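Local atomic coordinates of proteasome accessory factor B/C (PafBC) (Paenarthrobacter aurescens, PDB entry 6SJ9), a protein that probably acts as a transcriptional regulator of the bacterial DNA damage response, combining winged helix-turn-helix modules with WYL domains of Sm fold. Residues 526-529 and 534-537; 505-510 and 547-552. All coordinates share one frame; numbering follows the deposited sequence.

Contact 1 (526-529 and 534-537); sequences RLYS and WYFE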
loop_
_atom_site.group_PDB
_atom_site.type_symbol
_atom_site.label_atom_id
_atom_site.label_comp_id
_atom_site.label_asym_id
_atom_site.label_seq_id
_atom_site.Cartn_x
_atom_site.Cartn_y
_atom_site.Cartn_z
ATOM N N ARG A 526 7.479 18.411 -13.512
ATOM C CA ARG A 526 7.595 17.096 -14.138
ATOM C C ARG A 526 6.281 16.711 -14.777
ATOM O O ARG A 526 5.217 16.904 -14.190
ATOM C CB ARG A 526 7.945 16.005 -13.112
ATOM C CG ARG A 526 9.408 16.023 -12.751
ATOM C CD ARG A 526 9.735 14.827 -11.858
ATOM N NE ARG A 526 9.169 15.054 -10.516
ATOM C CZ ARG A 526 9.424 14.255 -9.491
ATOM N NH1 ARG A 526 10.227 13.180 -9.672
ATOM N NH2 ARG A 526 8.913 14.536 -8.313
ATOM N N LEU A 527 6.378 16.114 -15.932
ATOM C CA LEU A 527 5.269 15.515 -16.645
ATOM C C LEU A 527 5.473 13.997 -16.636
ATOM O O LEU A 527 6.552 13.524 -16.996
ATOM C CB LEU A 527 5.266 16.091 -18.048
ATOM C CG LEU A 527 4.151 16.003 -19.045
ATOM C CD1 LEU A 527 2.855 16.440 -18.440
ATOM C CD2 LEU A 527 4.610 16.912 -20.205
ATOM N N TYR A 528 4.496 13.248 -16.139
ATOM C CA TYR A 528 4.653 11.798 -15.963
ATOM C C TYR A 528 3.289 11.146 -16.131
ATOM O O TYR A 528 2.252 11.802 -15.955
ATOM C CB TYR A 528 5.277 11.451 -14.586
ATOM C CG TYR A 528 4.407 11.925 -13.450
ATOM C CD1 TYR A 528 4.414 13.266 -13.069
ATOM C CD2 TYR A 528 3.557 11.062 -12.779
ATOM C CE1 TYR A 528 3.580 13.712 -12.021
ATOM C CE2 TYR A 528 2.755 11.478 -11.764
ATOM C CZ TYR A 528 2.761 12.821 -11.373
ATOM O OH TYR A 528 1.925 13.225 -10.334
ATOM N N SER A 529 3.295 9.863 -16.541
ATOM C CA SER A 529 2.064 9.101 -16.683
ATOM C C SER A 529 2.018 7.923 -15.726
ATOM O O SER A 529 3.045 7.345 -15.386
ATOM C CB SER A 529 1.883 8.608 -18.118
ATOM O OG SER A 529 3.080 8.007 -18.533
ATOM N N TRP A 534 -1.905 11.029 -17.862
ATOM C CA TRP A 534 -0.831 12.007 -17.743
ATOM C C TRP A 534 -1.088 12.946 -16.572
ATOM O O TRP A 534 -2.205 13.396 -16.334
ATOM C CB TRP A 534 -0.629 12.807 -19.039
ATOM C CG TRP A 534 0.139 12.012 -20.040
ATOM C CD1 TRP A 534 -0.370 11.281 -21.078
ATOM C CD2 TRP A 534 1.549 11.783 -20.032
ATOM N NE1 TRP A 534 0.646 10.624 -21.734
ATOM C CE2 TRP A 534 1.840 10.929 -21.122
ATOM C CE3 TRP A 534 2.602 12.242 -19.224
ATOM C CZ2 TRP A 534 3.147 10.512 -21.436
ATOM C CZ3 TRP A 534 3.912 11.821 -19.523
ATOM C CH2 TRP A 534 4.161 10.935 -20.633
ATOM N N TYR A 535 -0.028 13.254 -15.859
ATOM C CA TYR A 535 -0.075 14.187 -14.751
ATOM C C TYR A 535 1.075 15.165 -14.889
ATOM O O TYR A 535 2.087 14.878 -15.543
ATOM C CB TYR A 535 0.085 13.490 -13.388
ATOM C CG TYR A 535 -0.942 12.432 -13.047
ATOM C CD1 TYR A 535 -0.837 11.123 -13.556
ATOM C CD2 TYR A 535 -1.972 12.720 -12.171
ATOM C CE1 TYR A 535 -1.775 10.155 -13.210
ATOM C CE2 TYR A 535 -2.901 11.788 -11.824
ATOM C CZ TYR A 535 -2.783 10.489 -12.342
ATOM O OH TYR A 535 -3.722 9.563 -11.996
ATOM N N PHE A 536 0.941 16.343 -14.282
ATOM C CA PHE A 536 2.148 17.149 -14.148
ATOM C C PHE A 536 2.252 17.652 -12.717
ATOM O O PHE A 536 1.276 18.131 -12.134
ATOM C CB PHE A 536 2.247 18.304 -15.137
ATOM C CG PHE A 536 1.149 19.317 -15.041
ATOM C CD1 PHE A 536 -0.128 19.043 -15.516
ATOM C CD2 PHE A 536 1.433 20.582 -14.603
ATOM C CE1 PHE A 536 -1.123 19.988 -15.459
ATOM C CE2 PHE A 536 0.447 21.539 -14.558
ATOM C CZ PHE A 536 -0.820 21.247 -14.982
ATOM N N GLU A 537 3.426 17.503 -12.168
ATOM C CA GLU A 537 3.791 18.055 -10.881
ATOM C C GLU A 537 4.221 19.517 -11.065
ATOM O O GLU A 537 4.945 19.856 -12.017
ATOM C CB GLU A 537 4.953 17.256 -10.295
ATOM C CG GLU A 537 5.359 17.735 -8.953
ATOM C CD GLU A 537 6.751 17.172 -8.564
ATOM O OE1 GLU A 537 6.864 16.598 -7.460
ATOM O OE2 GLU A 537 7.725 17.275 -9.374
#
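Y528 and Y535 exchange two backbone hydrogen bonds, Y535 N to Y528 O at 2.7 Å and Y528 N to Y535 O at 3.0 Å. R526 and E537 form the second hydrogen-bonded antiparallel pair of 526-529 and 534-537, with L527/F536 and S529/W534 as the non-hydrogen-bonded pairs between and beyond them.

Charge adds a second link at the R526 end. The two side chains run side by side, and the guanidinium grips the carboxylate side-on: R526 NE meets E537 OE2 at 2.9 Å, from above the carboxylate plane, while R526 NH2 meets E537 OE1 on its syn side at 3.0 Å. The two planes are turned 39° apart, and a bend at chi3 (-73°) brings the guanidinium round to its mate. NH2 also serves E346, so this arginine is shared between two acids.

These strands are the arms of the hairpin 517-530/533-540, whose neighbours in the five-stranded antiparallel sheet of the second WYL domain are 503-510 and 545-550.

Aromatic contacts divide between the sheet's two faces. On the face that carries the salt bridge, Y535 CB sits over the Y528 ring in a CH-pi contact, 3.4 Å from Y528 CZ and offset toward the rim; the two rings are nearly parallel but slid so far apart that they barely overlap. The hydroxyl of Y528 bonds to N548. On the other face, S529 CB lies over the centre of the six-membered ring of W534, 3.7 Å from its centroid, while W534 NE1 bonds to the carbonyl of S483.

Apolar contact completes that face: L527 CD1 packs 3.8 Å from F536 CB, and both side chains also touch helix 489-501.

Contact 2 (505-510 and 547-552); sequences LRLRYF and RNFRLD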
loop_
_atom_site.group_PDB
_atom_site.type_symbol
_atom_site.label_atom_id
_atom_site.label_comp_id
_atom_site.label_asym_id
_atom_site.label_seq_id
_atom_site.Cartn_x
_atom_site.Cartn_y
_atom_site.Cartn_z
ATOM N N LEU A 505 3.738 29.186 -15.701
ATOM C CA LEU A 505 2.499 29.050 -16.460
ATOM C C LEU A 505 1.331 29.589 -15.653
ATOM O O LEU A 505 1.238 29.380 -14.448
ATOM C CB LEU A 505 2.217 27.575 -16.835
ATOM C CG LEU A 505 3.213 26.952 -17.837
ATOM C CD1 LEU A 505 2.987 25.464 -18.030
ATOM C CD2 LEU A 505 2.968 27.604 -19.226
ATOM N N ARG A 506 0.435 30.247 -16.344
ATOM C CA ARG A 506 -0.892 30.523 -15.833
ATOM C C ARG A 506 -1.785 29.340 -16.190
ATOM O O ARG A 506 -2.013 29.086 -17.367
ATOM C CB ARG A 506 -1.482 31.770 -16.477
ATOM C CG ARG A 506 -2.827 32.223 -15.875
ATOM C CD ARG A 506 -2.664 32.654 -14.444
ATOM N NE ARG A 506 -3.827 33.397 -13.934
ATOM C CZ ARG A 506 -3.972 33.737 -12.662
ATOM N NH1 ARG A 506 -3.020 33.408 -11.794
ATOM N NH2 ARG A 506 -5.060 34.401 -12.271
ATOM N N LEU A 507 -2.314 28.667 -15.175
ATOM C CA LEU A 507 -3.112 27.461 -15.329
ATOM C C LEU A 507 -4.557 27.757 -14.946
ATOM O O LEU A 507 -4.831 28.363 -13.893
ATOM C CB LEU A 507 -2.556 26.334 -14.453
ATOM C CG LEU A 507 -3.524 25.192 -14.200
ATOM C CD1 LEU A 507 -3.797 24.388 -15.512
ATOM C CD2 LEU A 507 -2.911 24.329 -13.059
ATOM N N ARG A 508 -5.467 27.354 -15.805
ATOM C CA ARG A 508 -6.898 27.297 -15.513
ATOM C C ARG A 508 -7.279 25.828 -15.413
ATOM O O ARG A 508 -7.131 25.084 -16.378
ATOM C CB ARG A 508 -7.711 28.011 -16.578
ATOM C CG ARG A 508 -7.606 29.552 -16.398
ATOM C CD ARG A 508 -8.364 30.171 -17.523
ATOM N NE ARG A 508 -8.154 31.585 -17.597
ATOM C CZ ARG A 508 -8.429 32.275 -18.696
ATOM N NH1 ARG A 508 -8.899 31.623 -19.764
ATOM N NH2 ARG A 508 -8.242 33.593 -18.726
ATOM N N TYR A 509 -7.661 25.388 -14.227
ATOM C CA TYR A 509 -7.808 23.968 -13.940
ATOM C C TYR A 509 -9.283 23.719 -13.661
ATOM O O TYR A 509 -9.839 24.367 -12.789
ATOM C CB TYR A 509 -6.949 23.598 -12.738
ATOM C CG TYR A 509 -6.778 22.120 -12.501
ATOM C CD1 TYR A 509 -6.152 21.324 -13.443
ATOM C CD2 TYR A 509 -7.184 21.530 -11.300
ATOM C CE1 TYR A 509 -5.947 19.951 -13.250
ATOM C CE2 TYR A 509 -7.009 20.126 -11.103
ATOM C CZ TYR A 509 -6.384 19.355 -12.088
ATOM O OH TYR A 509 -6.135 17.995 -11.911
ATOM N N PHE A 510 -9.906 22.791 -14.407
ATOM C CA PHE A 510 -11.302 22.417 -14.167
ATOM C C PHE A 510 -11.490 21.813 -12.776
ATOM O O PHE A 510 -10.666 21.050 -12.290
ATOM C CB PHE A 510 -11.791 21.385 -15.191
ATOM C CG PHE A 510 -12.112 21.956 -16.532
ATOM C CD1 PHE A 510 -13.114 22.864 -16.687
ATOM C CD2 PHE A 510 -11.413 21.514 -17.656
ATOM C CE1 PHE A 510 -13.395 23.384 -17.909
ATOM C CE2 PHE A 510 -11.698 21.994 -18.876
ATOM C CZ PHE A 510 -12.693 22.944 -19.009
ATOM N N ARG A 547 1.788 20.620 -6.084
ATOM C CA ARG A 547 0.609 19.814 -6.320
ATOM C C ARG A 547 0.826 18.999 -7.579
ATOM O O ARG A 547 1.722 19.298 -8.379
ATOM C CB ARG A 547 -0.649 20.684 -6.481
ATOM C CG ARG A 547 -0.979 21.544 -5.249
ATOM C CD ARG A 547 -1.606 20.660 -4.186
ATOM N NE ARG A 547 -2.039 21.363 -2.977
ATOM C CZ ARG A 547 -1.237 21.840 -2.025
ATOM N NH1 ARG A 547 0.094 21.736 -2.105
ATOM N NH2 ARG A 547 -1.776 22.445 -0.975
ATOM N N ASN A 548 -0.029 17.985 -7.767
ATOM C CA ASN A 548 0.006 17.123 -8.938
ATOM C C ASN A 548 -1.341 17.209 -9.593
ATOM O O ASN A 548 -2.342 16.851 -8.977
ATOM C CB ASN A 548 0.351 15.666 -8.554
ATOM C CG ASN A 548 1.776 15.560 -8.153
ATOM O OD1 ASN A 548 2.622 15.300 -9.001
ATOM N ND2 ASN A 548 2.091 15.880 -6.906
ATOM N N PHE A 549 -1.351 17.684 -10.833
ATOM C CA PHE A 549 -2.565 17.960 -11.578
ATOM C C PHE A 549 -2.737 16.925 -12.685
ATOM O O PHE A 549 -1.757 16.381 -13.210
ATOM C CB PHE A 549 -2.476 19.370 -12.211
ATOM C CG PHE A 549 -2.298 20.533 -11.182
ATOM C CD1 PHE A 549 -1.040 21.008 -10.855
ATOM C CD2 PHE A 549 -3.396 21.172 -10.642
ATOM C CE1 PHE A 549 -0.881 22.110 -9.962
ATOM C CE2 PHE A 549 -3.263 22.261 -9.735
ATOM C CZ PHE A 549 -2.014 22.713 -9.386
ATOM N N ARG A 550 -3.981 16.717 -13.082
ATOM C CA ARG A 550 -4.316 15.841 -14.196
ATOM C C ARG A 550 -4.309 16.648 -15.483
ATOM O O ARG A 550 -5.006 17.665 -15.576
ATOM C CB ARG A 550 -5.697 15.200 -14.009
ATOM C CG ARG A 550 -5.789 14.180 -12.844
ATOM C CD ARG A 550 -7.193 13.581 -12.711
ATOM N NE ARG A 550 -7.683 12.930 -13.945
ATOM C CZ ARG A 550 -7.534 11.624 -14.219
ATOM N NH1 ARG A 550 -6.927 10.818 -13.343
ATOM N NH2 ARG A 550 -7.997 11.114 -15.375
ATOM N N LEU A 551 -3.537 16.184 -16.467
ATOM C CA LEU A 551 -3.502 16.858 -17.759
ATOM C C LEU A 551 -4.903 16.979 -18.340
ATOM O O LEU A 551 -5.266 18.017 -18.930
ATOM C CB LEU A 551 -2.583 16.103 -18.719
ATOM C CG LEU A 551 -2.138 16.890 -19.953
ATOM C CD1 LEU A 551 -1.332 18.057 -19.509
ATOM C CD2 LEU A 551 -1.247 16.017 -20.801
ATOM N N ASP A 552 -5.724 15.938 -18.164
ATOM C CA ASP A 552 -7.022 15.973 -18.810
ATOM C C ASP A 552 -7.966 16.847 -18.049
ATOM O O ASP A 552 -9.142 16.874 -18.404
ATOM C CB ASP A 552 -7.641 14.555 -18.987
ATOM C CG ASP A 552 -8.015 13.846 -17.664
ATOM O OD1 ASP A 552 -8.139 14.461 -16.575
ATOM O OD2 ASP A 552 -8.220 12.607 -17.722
#
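Y509 reaches across to F549 and R550 with a ring face and a hydroxyl that do separate work. The hydroxyl accepts the backbone N-H of R550: R550 N to Y509 OH is 2.8 Å, and the bond is almost straight at 174°. Over the ring itself stands the edge of F549, with F549 CD2 3.6 Å above the plane near its centre. This is a T-shaped pair, its centroids 4.9 Å apart and its planes at 77°. F549 in turn presents a face to L507, whose CD2 lies 3.9 Å from the centroid in a CH-pi contact, so the three side chains form a chain of face and edge.

The first torsion of Y509 explains the reach. With CG swung opposite the backbone N (chi1 -168°), the Y509 side chain spans the gap between strands whose axes come no closer than 8.9 Å. A phenylalanine in its place would probably keep the ring contact with F549 but leave the R550 amide without this acceptor.

Farther out, R550 turns its guanidinium away from Y509 and clasps D552 side-on, NE to OD1 and NH2 to OD2, the latter at 2.8 Å. This salt bridge ties the end of strand 547-550 to the 3-10 turn that follows. F549 also meets the ring of F536, and L507 rests on L557 of strand 554-560, which pairs with 503-510.

The strands cross without pairing with each other, and the side chains between them fill the interior of a strongly bent antiparallel sheet, as expected of the Sm fold of a WYL domain.

Overall arrangement
Both contacts are buried and belong to one five-stranded sheet, yet they join it in different ways. Contact 1 links neighbouring strands of a hairpin, so main-chain bonds dominate and side chains divide between two faces; contact 2 spans strands that are not neighbours, and side chains carry it, with one hydroxyl-to-amide bond between them. The salt bridge of contact 1 crosses between its segments, whereas that of contact 2 stays within 547-552. Their centres lie about 10 Å apart, and strand 545-550 joins them directly: F536 N to F549 O (2.9 Å) is a probable backbone hydrogen bond. Along the chain, contact 1 nests inside the loop closed by contact 2.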